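Local atomic coordinates of erythromycin C-12 hydroxylase (Saccharopolyspora erythraea, PDB entry 2JJN), a protein that hydroxylates erythromycin D at C-12 of its macrolactone ring to give erythromycin C, as a heme-dependent cytochrome P450 monooxygenase of antibiotic biosynthesis. Residues Ile18-Gly23 with Asp46-Trp51; Ile172-Pro177 with Phe389-Leu394; Phe288-Arg293 with Met311-Val316. The protein carries 2 engineered substitutions. All blocks are in the same frame, centred on the assembly; numbering follows the deposited sequence.

Contact 1: Ile18-Gly23 with Asp46-Trp51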
loop_
_atom_site.group_PDB
_atom_site.type_symbol
_atom_site.label_atom_id
_atom_site.label_comp_id
_atom_site.label_asym_id
_atom_site.label_seq_id
_atom_site.Cartn_x
_atom_site.Cartn_y
_atom_site.Cartn_z
ATOM N N ILE A 18 -11.431 18.545 -19.634
ATOM C CA ILE A 18 -11.089 17.543 -18.632
ATOM C C ILE A 18 -9.710 17.804 -18.038
ATOM O O ILE A 18 -8.691 17.430 -18.620
ATOM C CB ILE A 18 -11.122 16.121 -19.223
ATOM C CG1 ILE A 18 -10.113 15.994 -20.366
ATOM C CG2 ILE A 18 -12.524 15.777 -19.704
ATOM C CD1 ILE A 18 -10.317 14.769 -21.229
ATOM N N ASP A 19 -9.663 18.450 -16.842
ATOM C CA ASP A 19 -8.429 19.014 -16.334
ATOM C C ASP A 19 -8.150 18.439 -14.966
ATOM O O ASP A 19 -7.475 19.052 -14.141
ATOM C CB ASP A 19 -8.508 20.540 -16.349
ATOM C CG ASP A 19 -9.806 21.068 -15.757
ATOM O OD1 ASP A 19 -10.574 20.272 -15.158
ATOM O OD2 ASP A 19 -10.046 22.280 -15.890
ATOM N N GLU A 20 -8.690 17.241 -14.730
ATOM C CA GLU A 20 -8.218 16.429 -13.597
ATOM C C GLU A 20 -8.324 14.927 -13.930
ATOM O O GLU A 20 -9.079 14.513 -14.824
ATOM C CB GLU A 20 -8.851 16.858 -12.258
ATOM C CG GLU A 20 -10.339 17.225 -12.339
ATOM C CD GLU A 20 -10.951 17.674 -11.004
ATOM O OE1 GLU A 20 -10.447 17.288 -9.922
ATOM O OE2 GLU A 20 -11.972 18.392 -11.055
ATOM N N VAL A 21 -7.498 14.121 -13.275
ATOM C CA VAL A 21 -7.456 12.703 -13.570
ATOM C C VAL A 21 -8.860 12.108 -13.403
ATOM O O VAL A 21 -9.603 12.540 -12.506
ATOM C CB VAL A 21 -6.442 11.949 -12.674
ATOM C CG1 VAL A 21 -5.073 12.640 -12.700
ATOM C CG2 VAL A 21 -6.952 11.844 -11.238
ATOM N N PRO A 22 -9.229 11.116 -14.247
ATOM C CA PRO A 22 -10.489 10.401 -13.958
ATOM C C PRO A 22 -10.418 9.665 -12.601
ATOM O O PRO A 22 -9.314 9.440 -12.073
ATOM C CB PRO A 22 -10.622 9.402 -15.120
ATOM C CG PRO A 22 -9.718 9.891 -16.196
ATOM C CD PRO A 22 -8.589 10.634 -15.488
ATOM N N GLY A 23 -11.572 9.375 -11.997
ATOM C CA GLY A 23 -11.582 8.741 -10.667
ATOM C C GLY A 23 -11.086 7.299 -10.711
ATOM O O GLY A 23 -10.994 6.683 -11.788
ATOM N N ASP A 46 -2.351 19.382 -14.300
ATOM C CA ASP A 46 -3.783 19.480 -14.044
ATOM C C ASP A 46 -4.251 20.868 -13.608
ATOM O O ASP A 46 -3.448 21.811 -13.517
ATOM C CB ASP A 46 -4.276 18.349 -13.111
ATOM C CG ASP A 46 -3.907 18.545 -11.653
ATOM O OD1 ASP A 46 -3.582 19.700 -11.249
ATOM O OD2 ASP A 46 -3.985 17.503 -10.944
ATOM N N ARG A 47 -5.566 20.970 -13.352
ATOM C CA ARG A 47 -6.122 22.309 -13.066
ATOM C C ARG A 47 -5.680 22.866 -11.725
ATOM O O ARG A 47 -5.898 24.077 -11.436
ATOM C CB ARG A 47 -7.651 22.272 -13.151
ATOM C CG ARG A 47 -8.319 21.491 -12.056
ATOM C CD ARG A 47 -9.853 21.720 -12.190
ATOM N NE ARG A 47 -10.570 21.542 -10.947
ATOM C CZ ARG A 47 -11.348 22.456 -10.361
ATOM N NH1 ARG A 47 -11.535 23.656 -10.902
ATOM N NH2 ARG A 47 -11.969 22.148 -9.225
ATOM N N TYR A 48 -5.110 22.009 -10.875
ATOM C CA TYR A 48 -4.611 22.466 -9.575
ATOM C C TYR A 48 -3.129 22.782 -9.656
ATOM O O TYR A 48 -2.520 23.099 -8.648
ATOM C CB TYR A 48 -4.843 21.390 -8.524
ATOM C CG TYR A 48 -6.283 20.959 -8.410
ATOM C CD1 TYR A 48 -6.679 19.721 -8.850
ATOM C CD2 TYR A 48 -7.250 21.841 -7.907
ATOM C CE1 TYR A 48 -8.018 19.319 -8.773
ATOM C CE2 TYR A 48 -8.574 21.456 -7.825
ATOM C CZ TYR A 48 -8.941 20.193 -8.262
ATOM O OH TYR A 48 -10.259 19.790 -8.215
ATOM N N GLY A 49 -2.541 22.663 -10.859
ATOM C CA GLY A 49 -1.082 22.903 -11.003
ATOM C C GLY A 49 -0.245 21.747 -10.489
ATOM O O GLY A 49 0.950 21.912 -10.216
ATOM N N VAL A 50 -0.873 20.572 -10.402
ATOM C CA VAL A 50 -0.184 19.332 -10.014
ATOM C C VAL A 50 0.174 18.592 -11.290
ATOM O O VAL A 50 -0.626 18.510 -12.209
ATOM C CB VAL A 50 -1.099 18.445 -9.133
ATOM C CG1 VAL A 50 -0.398 17.140 -8.840
ATOM C CG2 VAL A 50 -1.405 19.162 -7.839
ATOM N N TRP A 51 1.390 18.058 -11.340
ATOM C CA TRP A 51 1.880 17.427 -12.555
ATOM C C TRP A 51 1.786 15.935 -12.395
ATOM O O TRP A 51 1.668 15.394 -11.243
ATOM C CB TRP A 51 3.347 17.827 -12.761
ATOM C CG TRP A 51 3.449 19.287 -13.148
ATOM C CD1 TRP A 51 3.308 20.382 -12.325
ATOM C CD2 TRP A 51 3.649 19.804 -14.464
ATOM N NE1 TRP A 51 3.439 21.552 -13.050
ATOM C CE2 TRP A 51 3.654 21.226 -14.365
ATOM C CE3 TRP A 51 3.833 19.200 -15.733
ATOM C CZ2 TRP A 51 3.853 22.060 -15.472
ATOM C CZ3 TRP A 51 4.052 20.032 -16.833
ATOM C CH2 TRP A 51 4.076 21.448 -16.691
HETATM O O HOH W 1 -6.216 15.859 -11.128
#

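Contact 2: Ile172-Pro177 with Phe389-Leu394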
loop_
_atom_site.group_PDB
_atom_site.type_symbol
_atom_site.label_atom_id
_atom_site.label_comp_id
_atom_site.label_asym_id
_atom_site.label_seq_id
_atom_site.Cartn_x
_atom_site.Cartn_y
_atom_site.Cartn_z
ATOM N N ILE A 172 -12.670 11.923 3.226
ATOM C CA ILE A 172 -11.822 13.089 3.038
ATOM C C ILE A 172 -11.530 13.246 1.559
ATOM O O ILE A 172 -10.826 12.440 0.981
ATOM C CB ILE A 172 -10.487 13.001 3.841
ATOM C CG1 ILE A 172 -10.760 12.760 5.338
ATOM C CG2 ILE A 172 -9.662 14.276 3.622
ATOM C CD1 ILE A 172 -9.532 12.532 6.189
ATOM N N GLN A 173 -12.049 14.310 0.981
ATOM C CA GLN A 173 -11.881 14.630 -0.432
ATOM C C GLN A 173 -10.437 14.989 -0.749
ATOM O O GLN A 173 -9.871 15.900 -0.152
ATOM C CB GLN A 173 -12.824 15.803 -0.765
ATOM C CG GLN A 173 -13.092 15.993 -2.286
ATOM C CD GLN A 173 -13.824 14.827 -2.999
ATOM O OE1 GLN A 173 -14.166 13.794 -2.404
ATOM N NE2 GLN A 173 -14.055 15.005 -4.302
ATOM N N MET A 174 -9.814 14.294 -1.695
ATOM C CA MET A 174 -8.398 14.526 -1.921
ATOM C C MET A 174 -7.998 14.968 -3.334
ATOM O O MET A 174 -6.869 14.689 -3.774
ATOM C CB MET A 174 -7.567 13.339 -1.413
ATOM C CG MET A 174 -8.005 12.820 -0.037
ATOM S SD MET A 174 -7.011 11.465 0.585
ATOM C CE MET A 174 -7.899 10.963 2.052
ATOM N N ASP A 175 -8.900 15.707 -3.995
ATOM C CA ASP A 175 -8.713 16.211 -5.385
ATOM C C ASP A 175 -7.420 17.000 -5.626
ATOM O O ASP A 175 -6.720 16.808 -6.656
ATOM C CB ASP A 175 -9.862 17.170 -5.754
ATOM C CG ASP A 175 -11.213 16.735 -5.203
ATOM O OD1 ASP A 175 -11.483 15.518 -5.162
ATOM O OD2 ASP A 175 -12.010 17.627 -4.819
ATOM N N ASP A 176 -7.170 17.937 -4.717
ATOM C CA ASP A 176 -6.019 18.842 -4.748
ATOM C C ASP A 176 -5.139 18.609 -3.550
ATOM O O ASP A 176 -5.434 19.105 -2.456
ATOM C CB ASP A 176 -6.439 20.323 -4.798
ATOM C CG ASP A 176 -5.253 21.281 -4.797
ATOM O OD1 ASP A 176 -4.087 20.852 -4.818
ATOM O OD2 ASP A 176 -5.484 22.496 -4.786
ATOM N N PRO A 177 -4.051 17.861 -3.737
ATOM C CA PRO A 177 -3.217 17.449 -2.637
ATOM C C PRO A 177 -2.409 18.603 -2.046
ATOM O O PRO A 177 -1.721 18.409 -1.050
ATOM C CB PRO A 177 -2.341 16.360 -3.261
ATOM C CG PRO A 177 -2.263 16.763 -4.717
ATOM C CD PRO A 177 -3.585 17.324 -5.040
ATOM N N PHE A 389 -12.966 2.090 -4.156
ATOM C CA PHE A 389 -12.404 3.363 -3.696
ATOM C C PHE A 389 -12.350 4.327 -4.891
ATOM O O PHE A 389 -12.036 3.939 -6.038
ATOM C CB PHE A 389 -11.004 3.159 -3.111
ATOM C CG PHE A 389 -11.009 2.447 -1.798
ATOM C CD1 PHE A 389 -11.360 3.107 -0.629
ATOM C CD2 PHE A 389 -10.713 1.098 -1.711
ATOM C CE1 PHE A 389 -11.377 2.442 0.572
ATOM C CE2 PHE A 389 -10.726 0.411 -0.482
ATOM C CZ PHE A 389 -11.108 1.108 0.670
ATOM N N GLU A 390 -12.705 5.583 -4.660
ATOM C CA GLU A 390 -12.670 6.544 -5.738
ATOM C C GLU A 390 -11.369 7.323 -5.766
ATOM O O GLU A 390 -11.042 7.973 -6.761
ATOM C CB GLU A 390 -13.803 7.552 -5.582
ATOM C CG GLU A 390 -15.144 6.912 -5.274
ATOM C CD GLU A 390 -16.298 7.548 -6.018
ATOM O OE1 GLU A 390 -16.281 8.783 -6.236
ATOM O OE2 GLU A 390 -17.223 6.799 -6.386
ATOM N N GLN A 391 -10.627 7.269 -4.671
ATOM C CA GLN A 391 -9.353 7.970 -4.614
ATOM C C GLN A 391 -8.278 7.189 -3.901
ATOM O O GLN A 391 -8.550 6.277 -3.082
ATOM C CB GLN A 391 -9.520 9.364 -3.998
ATOM C CG GLN A 391 -10.753 9.486 -3.145
ATOM C CD GLN A 391 -10.797 10.764 -2.333
ATOM O OE1 GLN A 391 -10.782 11.882 -2.879
ATOM N NE2 GLN A 391 -10.840 10.603 -1.015
ATOM N N ILE A 392 -7.048 7.594 -4.215
ATOM C CA ILE A 392 -5.848 7.182 -3.496
ATOM C C ILE A 392 -5.422 5.737 -3.797
ATOM O O ILE A 392 -4.322 5.532 -4.348
ATOM C CB ILE A 392 -5.951 7.420 -1.972
ATOM C CG1 ILE A 392 -6.266 8.906 -1.688
ATOM C CG2 ILE A 392 -4.672 6.945 -1.261
ATOM C CD1 ILE A 392 -5.405 9.899 -2.395
ATOM N N VAL A 393 -6.272 4.769 -3.447
ATOM C CA VAL A 393 -5.952 3.354 -3.651
ATOM C C VAL A 393 -6.748 2.776 -4.801
ATOM O O VAL A 393 -7.807 3.307 -5.207
ATOM C CB VAL A 393 -6.144 2.516 -2.369
ATOM C CG1 VAL A 393 -5.276 3.025 -1.229
ATOM C CG2 VAL A 393 -7.617 2.491 -1.949
ATOM N N LEU A 394 -6.209 1.700 -5.374
ATOM C CA LEU A 394 -6.895 0.979 -6.433
ATOM C C LEU A 394 -7.470 -0.321 -5.872
ATOM O O LEU A 394 -6.756 -1.283 -5.680
ATOM C CB LEU A 394 -5.903 0.692 -7.593
ATOM C CG LEU A 394 -6.531 0.032 -8.800
ATOM C CD1 LEU A 394 -7.304 1.081 -9.634
ATOM C CD2 LEU A 394 -5.483 -0.631 -9.705
#

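Contact 3: Phe288-Arg293 with Met311-Val316. With HEM (protoporphyrin IX containing Fe), chain B.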
loop_
_atom_site.group_PDB
_atom_site.type_symbol
_atom_site.label_atom_id
_atom_site.label_comp_id
_atom_site.label_asym_id
_atom_site.label_seq_id
_atom_site.Cartn_x
_atom_site.Cartn_y
_atom_site.Cartn_z
ATOM N N PHE A 288 -1.353 1.071 -4.451
ATOM C CA PHE A 288 -1.138 2.510 -4.516
ATOM C C PHE A 288 -0.780 2.826 -5.965
ATOM O O PHE A 288 0.334 2.560 -6.406
ATOM C CB PHE A 288 0.037 2.917 -3.637
ATOM C CG PHE A 288 -0.252 2.951 -2.189
ATOM C CD1 PHE A 288 0.683 2.435 -1.313
ATOM C CD2 PHE A 288 -1.389 3.549 -1.694
ATOM C CE1 PHE A 288 0.471 2.505 0.078
ATOM C CE2 PHE A 288 -1.630 3.605 -0.306
ATOM C CZ PHE A 288 -0.692 3.072 0.556
ATOM N N PRO A 289 -1.727 3.307 -6.747
ATOM C CA PRO A 289 -1.432 3.554 -8.173
ATOM C C PRO A 289 -0.580 4.778 -8.444
ATOM O O PRO A 289 -0.043 4.935 -9.575
ATOM C CB PRO A 289 -2.851 3.705 -8.782
ATOM C CG PRO A 289 -3.690 4.143 -7.656
ATOM C CD PRO A 289 -3.175 3.448 -6.443
ATOM N N GLN A 290 -0.417 5.619 -7.443
ATOM C CA GLN A 290 0.330 6.875 -7.602
ATOM C C GLN A 290 1.088 7.222 -6.342
ATOM O O GLN A 290 0.682 6.843 -5.229
ATOM C CB GLN A 290 -0.652 8.007 -7.962
ATOM C CG GLN A 290 -1.769 8.200 -6.941
ATOM C CD GLN A 290 -2.844 9.205 -7.324
ATOM O OE1 GLN A 290 -3.029 9.548 -8.495
ATOM N NE2 GLN A 290 -3.541 9.717 -6.314
ATOM N N MET A 291 2.210 7.933 -6.517
ATOM C CA MET A 291 2.984 8.494 -5.403
ATOM C C MET A 291 3.224 9.957 -5.670
ATOM O O MET A 291 3.191 10.343 -6.799
ATOM C CB MET A 291 4.348 7.792 -5.197
ATOM C CG MET A 291 4.198 6.469 -4.508
ATOM S SD MET A 291 4.402 5.400 -5.876
ATOM C CE MET A 291 6.180 5.225 -5.839
ATOM N N GLN A 292 3.452 10.740 -4.622
ATOM C CA GLN A 292 3.626 12.182 -4.770
ATOM C C GLN A 292 5.011 12.614 -4.409
ATOM O O GLN A 292 5.639 12.059 -3.484
ATOM C CB GLN A 292 2.634 12.964 -3.865
ATOM C CG GLN A 292 1.204 12.899 -4.483
ATOM C CD GLN A 292 0.475 11.605 -4.150
ATOM O OE1 GLN A 292 -0.110 10.926 -5.018
ATOM N NE2 GLN A 292 0.497 11.258 -2.878
ATOM N N ARG A 293 5.494 13.581 -5.184
ATOM C CA ARG A 293 6.794 14.278 -4.930
ATOM C C ARG A 293 6.587 15.783 -5.060
ATOM O O ARG A 293 5.558 16.227 -5.567
ATOM C CB ARG A 293 7.898 13.795 -5.896
ATOM C CG ARG A 293 8.161 12.300 -5.820
ATOM C CD ARG A 293 8.802 11.982 -4.441
ATOM N NE ARG A 293 9.361 10.622 -4.372
ATOM C CZ ARG A 293 8.738 9.581 -3.818
ATOM N NH1 ARG A 293 7.482 9.669 -3.368
ATOM N NH2 ARG A 293 9.392 8.431 -3.685
ATOM N N MET A 311 3.810 20.028 -7.014
ATOM C CA MET A 311 3.636 18.605 -6.730
ATOM C C MET A 311 3.631 17.816 -8.050
ATOM O O MET A 311 3.103 18.293 -9.047
ATOM C CB MET A 311 2.354 18.392 -5.964
ATOM C CG MET A 311 2.005 16.937 -5.790
ATOM S SD MET A 311 1.130 16.652 -4.225
ATOM C CE MET A 311 2.463 16.982 -3.083
ATOM N N VAL A 312 4.241 16.638 -8.016
ATOM C CA VAL A 312 4.333 15.729 -9.174
ATOM C C VAL A 312 3.809 14.385 -8.708
ATOM O O VAL A 312 4.261 13.876 -7.670
ATOM C CB VAL A 312 5.810 15.564 -9.599
ATOM C CG1 VAL A 312 5.888 14.603 -10.789
ATOM C CG2 VAL A 312 6.417 16.956 -9.950
ATOM N N ASN A 313 2.871 13.811 -9.461
ATOM C CA ASN A 313 2.230 12.505 -9.144
ATOM C C ASN A 313 2.850 11.511 -10.120
ATOM O O ASN A 313 2.744 11.708 -11.340
ATOM C CB ASN A 313 0.725 12.693 -9.490
ATOM C CG ASN A 313 -0.093 13.186 -8.344
ATOM O OD1 ASN A 313 -0.768 14.197 -8.466
ATOM N ND2 ASN A 313 -0.074 12.467 -7.231
ATOM N N THR A 314 3.494 10.474 -9.610
ATOM C CA THR A 314 4.052 9.414 -10.482
ATOM C C THR A 314 3.092 8.248 -10.528
ATOM O O THR A 314 2.820 7.665 -9.490
ATOM C CB THR A 314 5.394 8.856 -9.985
ATOM O OG1 THR A 314 5.293 8.390 -8.638
ATOM C CG2 THR A 314 6.529 9.905 -10.053
ATOM N N TRP A 315 2.578 7.939 -11.708
ATOM C CA TRP A 315 1.519 6.940 -11.869
ATOM C C TRP A 315 2.122 5.556 -12.063
ATOM O O TRP A 315 2.380 5.081 -13.182
ATOM C CB TRP A 315 0.613 7.331 -13.027
ATOM C CG TRP A 315 -0.399 8.370 -12.666
ATOM C CD1 TRP A 315 -0.223 9.697 -12.711
ATOM C CD2 TRP A 315 -1.734 8.126 -12.211
ATOM N NE1 TRP A 315 -1.417 10.353 -12.314
ATOM C CE2 TRP A 315 -2.348 9.392 -11.999
ATOM C CE3 TRP A 315 -2.457 6.953 -11.917
ATOM C CZ2 TRP A 315 -3.666 9.523 -11.531
ATOM C CZ3 TRP A 315 -3.771 7.078 -11.476
ATOM C CH2 TRP A 315 -4.362 8.350 -11.284
ATOM N N VAL A 316 2.367 4.894 -10.926
ATOM C CA VAL A 316 2.864 3.510 -10.977
ATOM C C VAL A 316 1.893 2.602 -11.774
ATOM O O VAL A 316 2.311 1.701 -12.494
ATOM C CB VAL A 316 3.163 2.997 -9.560
ATOM C CG1 VAL A 316 3.169 1.474 -9.500
ATOM C CG2 VAL A 316 4.552 3.562 -9.143
HETATM C CHA HEM B . 6.942 2.627 1.329
HETATM C CHB HEM B . 3.676 0.167 -1.335
HETATM C CHC HEM B . 3.002 -2.885 2.368
HETATM C CHD HEM B . 5.618 0.022 5.262
HETATM C C1A HEM B . 6.158 2.155 0.296
HETATM C C2A HEM B . 6.120 2.740 -1.049
HETATM C C3A HEM B . 5.214 2.078 -1.774
HETATM C C4A HEM B . 4.636 1.053 -0.928
HETATM C CMA HEM B . 4.804 2.352 -3.238
HETATM C CAA HEM B . 7.002 3.901 -1.546
HETATM C CBA HEM B . 6.428 5.250 -1.152
HETATM C CGA HEM B . 7.137 6.409 -1.856
HETATM O O1A HEM B . 8.095 6.168 -2.643
HETATM O O2A HEM B . 6.739 7.580 -1.561
HETATM C C1B HEM B . 3.217 -0.892 -0.550
HETATM C C2B HEM B . 2.328 -1.930 -1.004
HETATM C C3B HEM B . 2.144 -2.790 0.025
HETATM C C4B HEM B . 2.931 -2.270 1.137
HETATM C CMB HEM B . 1.783 -1.920 -2.448
HETATM C CAB HEM B . 1.276 -4.058 0.147
HETATM C CBB HEM B . 1.111 -4.826 -0.881
HETATM C C1C HEM B . 3.647 -2.362 3.468
HETATM C C2C HEM B . 3.662 -2.966 4.791
HETATM C C3C HEM B . 4.386 -2.159 5.595
HETATM C C4C HEM B . 4.864 -1.029 4.796
HETATM C CMC HEM B . 2.946 -4.305 5.112
HETATM C CAC HEM B . 4.689 -2.291 7.100
HETATM C CBC HEM B . 4.957 -3.457 7.688
HETATM C C1D HEM B . 6.163 0.969 4.450
HETATM C C2D HEM B . 6.999 2.018 4.940
HETATM C C3D HEM B . 7.423 2.802 3.741
HETATM C C4D HEM B . 6.794 2.171 2.618
HETATM C CMD HEM B . 7.397 2.295 6.421
HETATM C CAD HEM B . 8.318 4.053 3.697
HETATM C CBD HEM B . 9.792 3.677 3.456
HETATM C CGD HEM B . 10.620 4.916 3.301
HETATM O O1D HEM B . 10.075 6.019 3.123
HETATM O O2D HEM B . 11.860 4.782 3.361
HETATM N NA HEM B . 5.243 1.089 0.334
HETATM N NB HEM B . 3.550 -1.083 0.788
HETATM N NC HEM B . 4.367 -1.184 3.540
HETATM N ND HEM B . 6.057 1.084 3.049
HETATM FE FE HEM B . 4.920 -0.115 1.868
HETATM O O HOH W 2 3.187 1.191 2.320
#

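Contact 1: Ile18-Gly23 with Asp46-Trp51
The backbone N of Arg47 donates to Asp19 O at 2.8 Å, within the plane of that carbonyl, and joins the N-terminal loop 18-23 to the segment 46-51. Beyond this bond the polar side-chain contacts across the segments centre on Glu20, whose two carboxylate oxygens take different partners. Glu20 OE1 accepts from Tyr48 OH at 3.0 Å, lying near the ring plane at its edge, while the hydroxyl comes from above the carboxylate plane. Glu20 OE2 makes a long salt bridge to Arg47 NE at 3.4 Å, the two chains running alongside each other. The Glu20 chain starts with CG between the backbone N and the carbonyl carbon (chi1 40°) and then extends, which carries the carboxylate out to the arginine and tyrosine. Asp19 lies against the aliphatic part of Arg47, OD1 being 3.4 Å from CD; its charge probably adds a weak attraction, since no guanidinium N-H points at it.

A second layer fixes these partners. Arg47 CG sits 3.9 Å above the centre of the Tyr48 ring, and Arg47 NH2 donates to Tyr48 OH at 3.1 Å. Beneath them, Asp46 to Gly49 form a type I turn, bound inside by Asp46 OD1, which takes Tyr48 N at 2.8 Å (an Asx turn) and Val50 N from the opposite face of its carboxylate. Asp46 OD2 bonds to His52 NE2 and, through a water, reaches Val21 N of the N-terminal loop.

Two kinds of carboxylate therefore serve this surface junction beside the P450 beta sheet. Glu20 pairs with a cation and a phenol near solvent, whereas buried Asp46 has bonds from two backbone amides, a histidine and a water, a setting that probably keeps it ionised.

Contact 2: Ile172-Pro177 with Phe389-Leu394
Gln391 meets the 172-177 loop with its amide, in a contact between two loops of the P450 fold. Residues 172-177 join helices 165-171 and 180-206, the F and G helices of a P450, and 389-394 correspond to the turn commonly counted as substrate recognition site 6. The Gln391 amide spans the loop backbone with both ends in use. NE2 donates to Ile172 O at 2.7 Å, nearly straight at 163° and with the acceptor in the amide plane; OE1 accepts from Met174 N at 2.9 Å. The same NE2 also bonds to Leu169 O in helix 165-171, so one side chain ties the helix end and the loop after it to the 389-394 turn. A chi1 of 22° brings Gln391 CG close to eclipsing its backbone N, and the extended chain beyond pushes the amide outward.

The Met174 side chain crosses those of Gln391 and Ile392 at about a right angle. In the one of its two conformers described here, CG rests 3.7 Å from Gln391 NE2, and the chain, extended beyond CG, takes the sulfur on to Ile392. Met174 also packs on Leu182 of helix 180-206. Ile392 turns toward the loop from a classic gamma turn, closed by Val393 N bonding to Gln391 O at 2.8 Å. Its side chain lies about 6 Å from that of Gln292, a substrate-binding residue, which places this interface beside the substrate-binding region. The apolar end of the contact is Met174 SD against Ile392 CG1 at 3.5 Å, with Ile392 CD1 following at 3.7 Å from that sulfur.

Contact 3: Phe288-Arg293 with Met311-Val316
Met291 O is gripped from the neighbouring strand by Thr314 N at 2.8 Å, by a weak bond from Thr314 OG1 at 3.4 Å, and by a CA-H contact from Asn313. Thr314 OG1 lies between its backbone N and carbonyl carbon (chi1 55°), which brings the hydroxyl over beside that oxygen. Met291 N returns a bond to Thr314 O, and two residues on, Arg293 and Val312 exchange another backbone pair.

Strands 290-293 and 311-315 thus run antiparallel as inner, neighbouring strands of the P450 beta sheet, with Met291, Arg293, Val312 and Thr314 on one face and Gln292 and Asn313 on the other. The first of these faces packs on helix 56-64, and Arg293 reaches from it to a heme propionate. Arg293 NH2 donates to heme O1A at 2.8 Å, almost straight at 176°, and NH1 to heme O2A at 2.9 Å. Since NH1 also gives a hydrogen to Gln292 O at 3.0 Å, in its own guanidinium plane, the group is held both by the propionate and by its own strand. His95, Arg99 and His351 are further hydrogen-bond partners of the heme.

Before the strand, the Phe288 ring turns its edge to heme CHB, 3.8 Å from CD1. Gln290 OE1 lies over one face of Trp315, 3.1 Å from CZ2 toward the rim, its amide turned 72° to the indole. The ring is also set by Trp315 NE1 bonding to His52 ND1. Trp315 itself centres an inverse gamma turn at the N-cap position of helix 316-320.

From the N terminus, contact 1 closes first, with helix 27-40 and strand 43-45 between its two segments. The chain then passes through most of the early helices before 172-177 opens the long loop that ends at 389-394. Contact 3 is nested inside it: its strands are joined by a short connection holding the hairpin 299-301/304-306. In space the three lie 12 to 13 Å apart between centres. Tyr48 of contact 1 packs on Asp175 and Asp176 of contact 2, and Trp51 probably hydrogen-bonds to Met311 and Asn313, extending the sheet of contact 3. Pro289 packs against the backbone of Ile392, joining the 389-394 turn to that sheet.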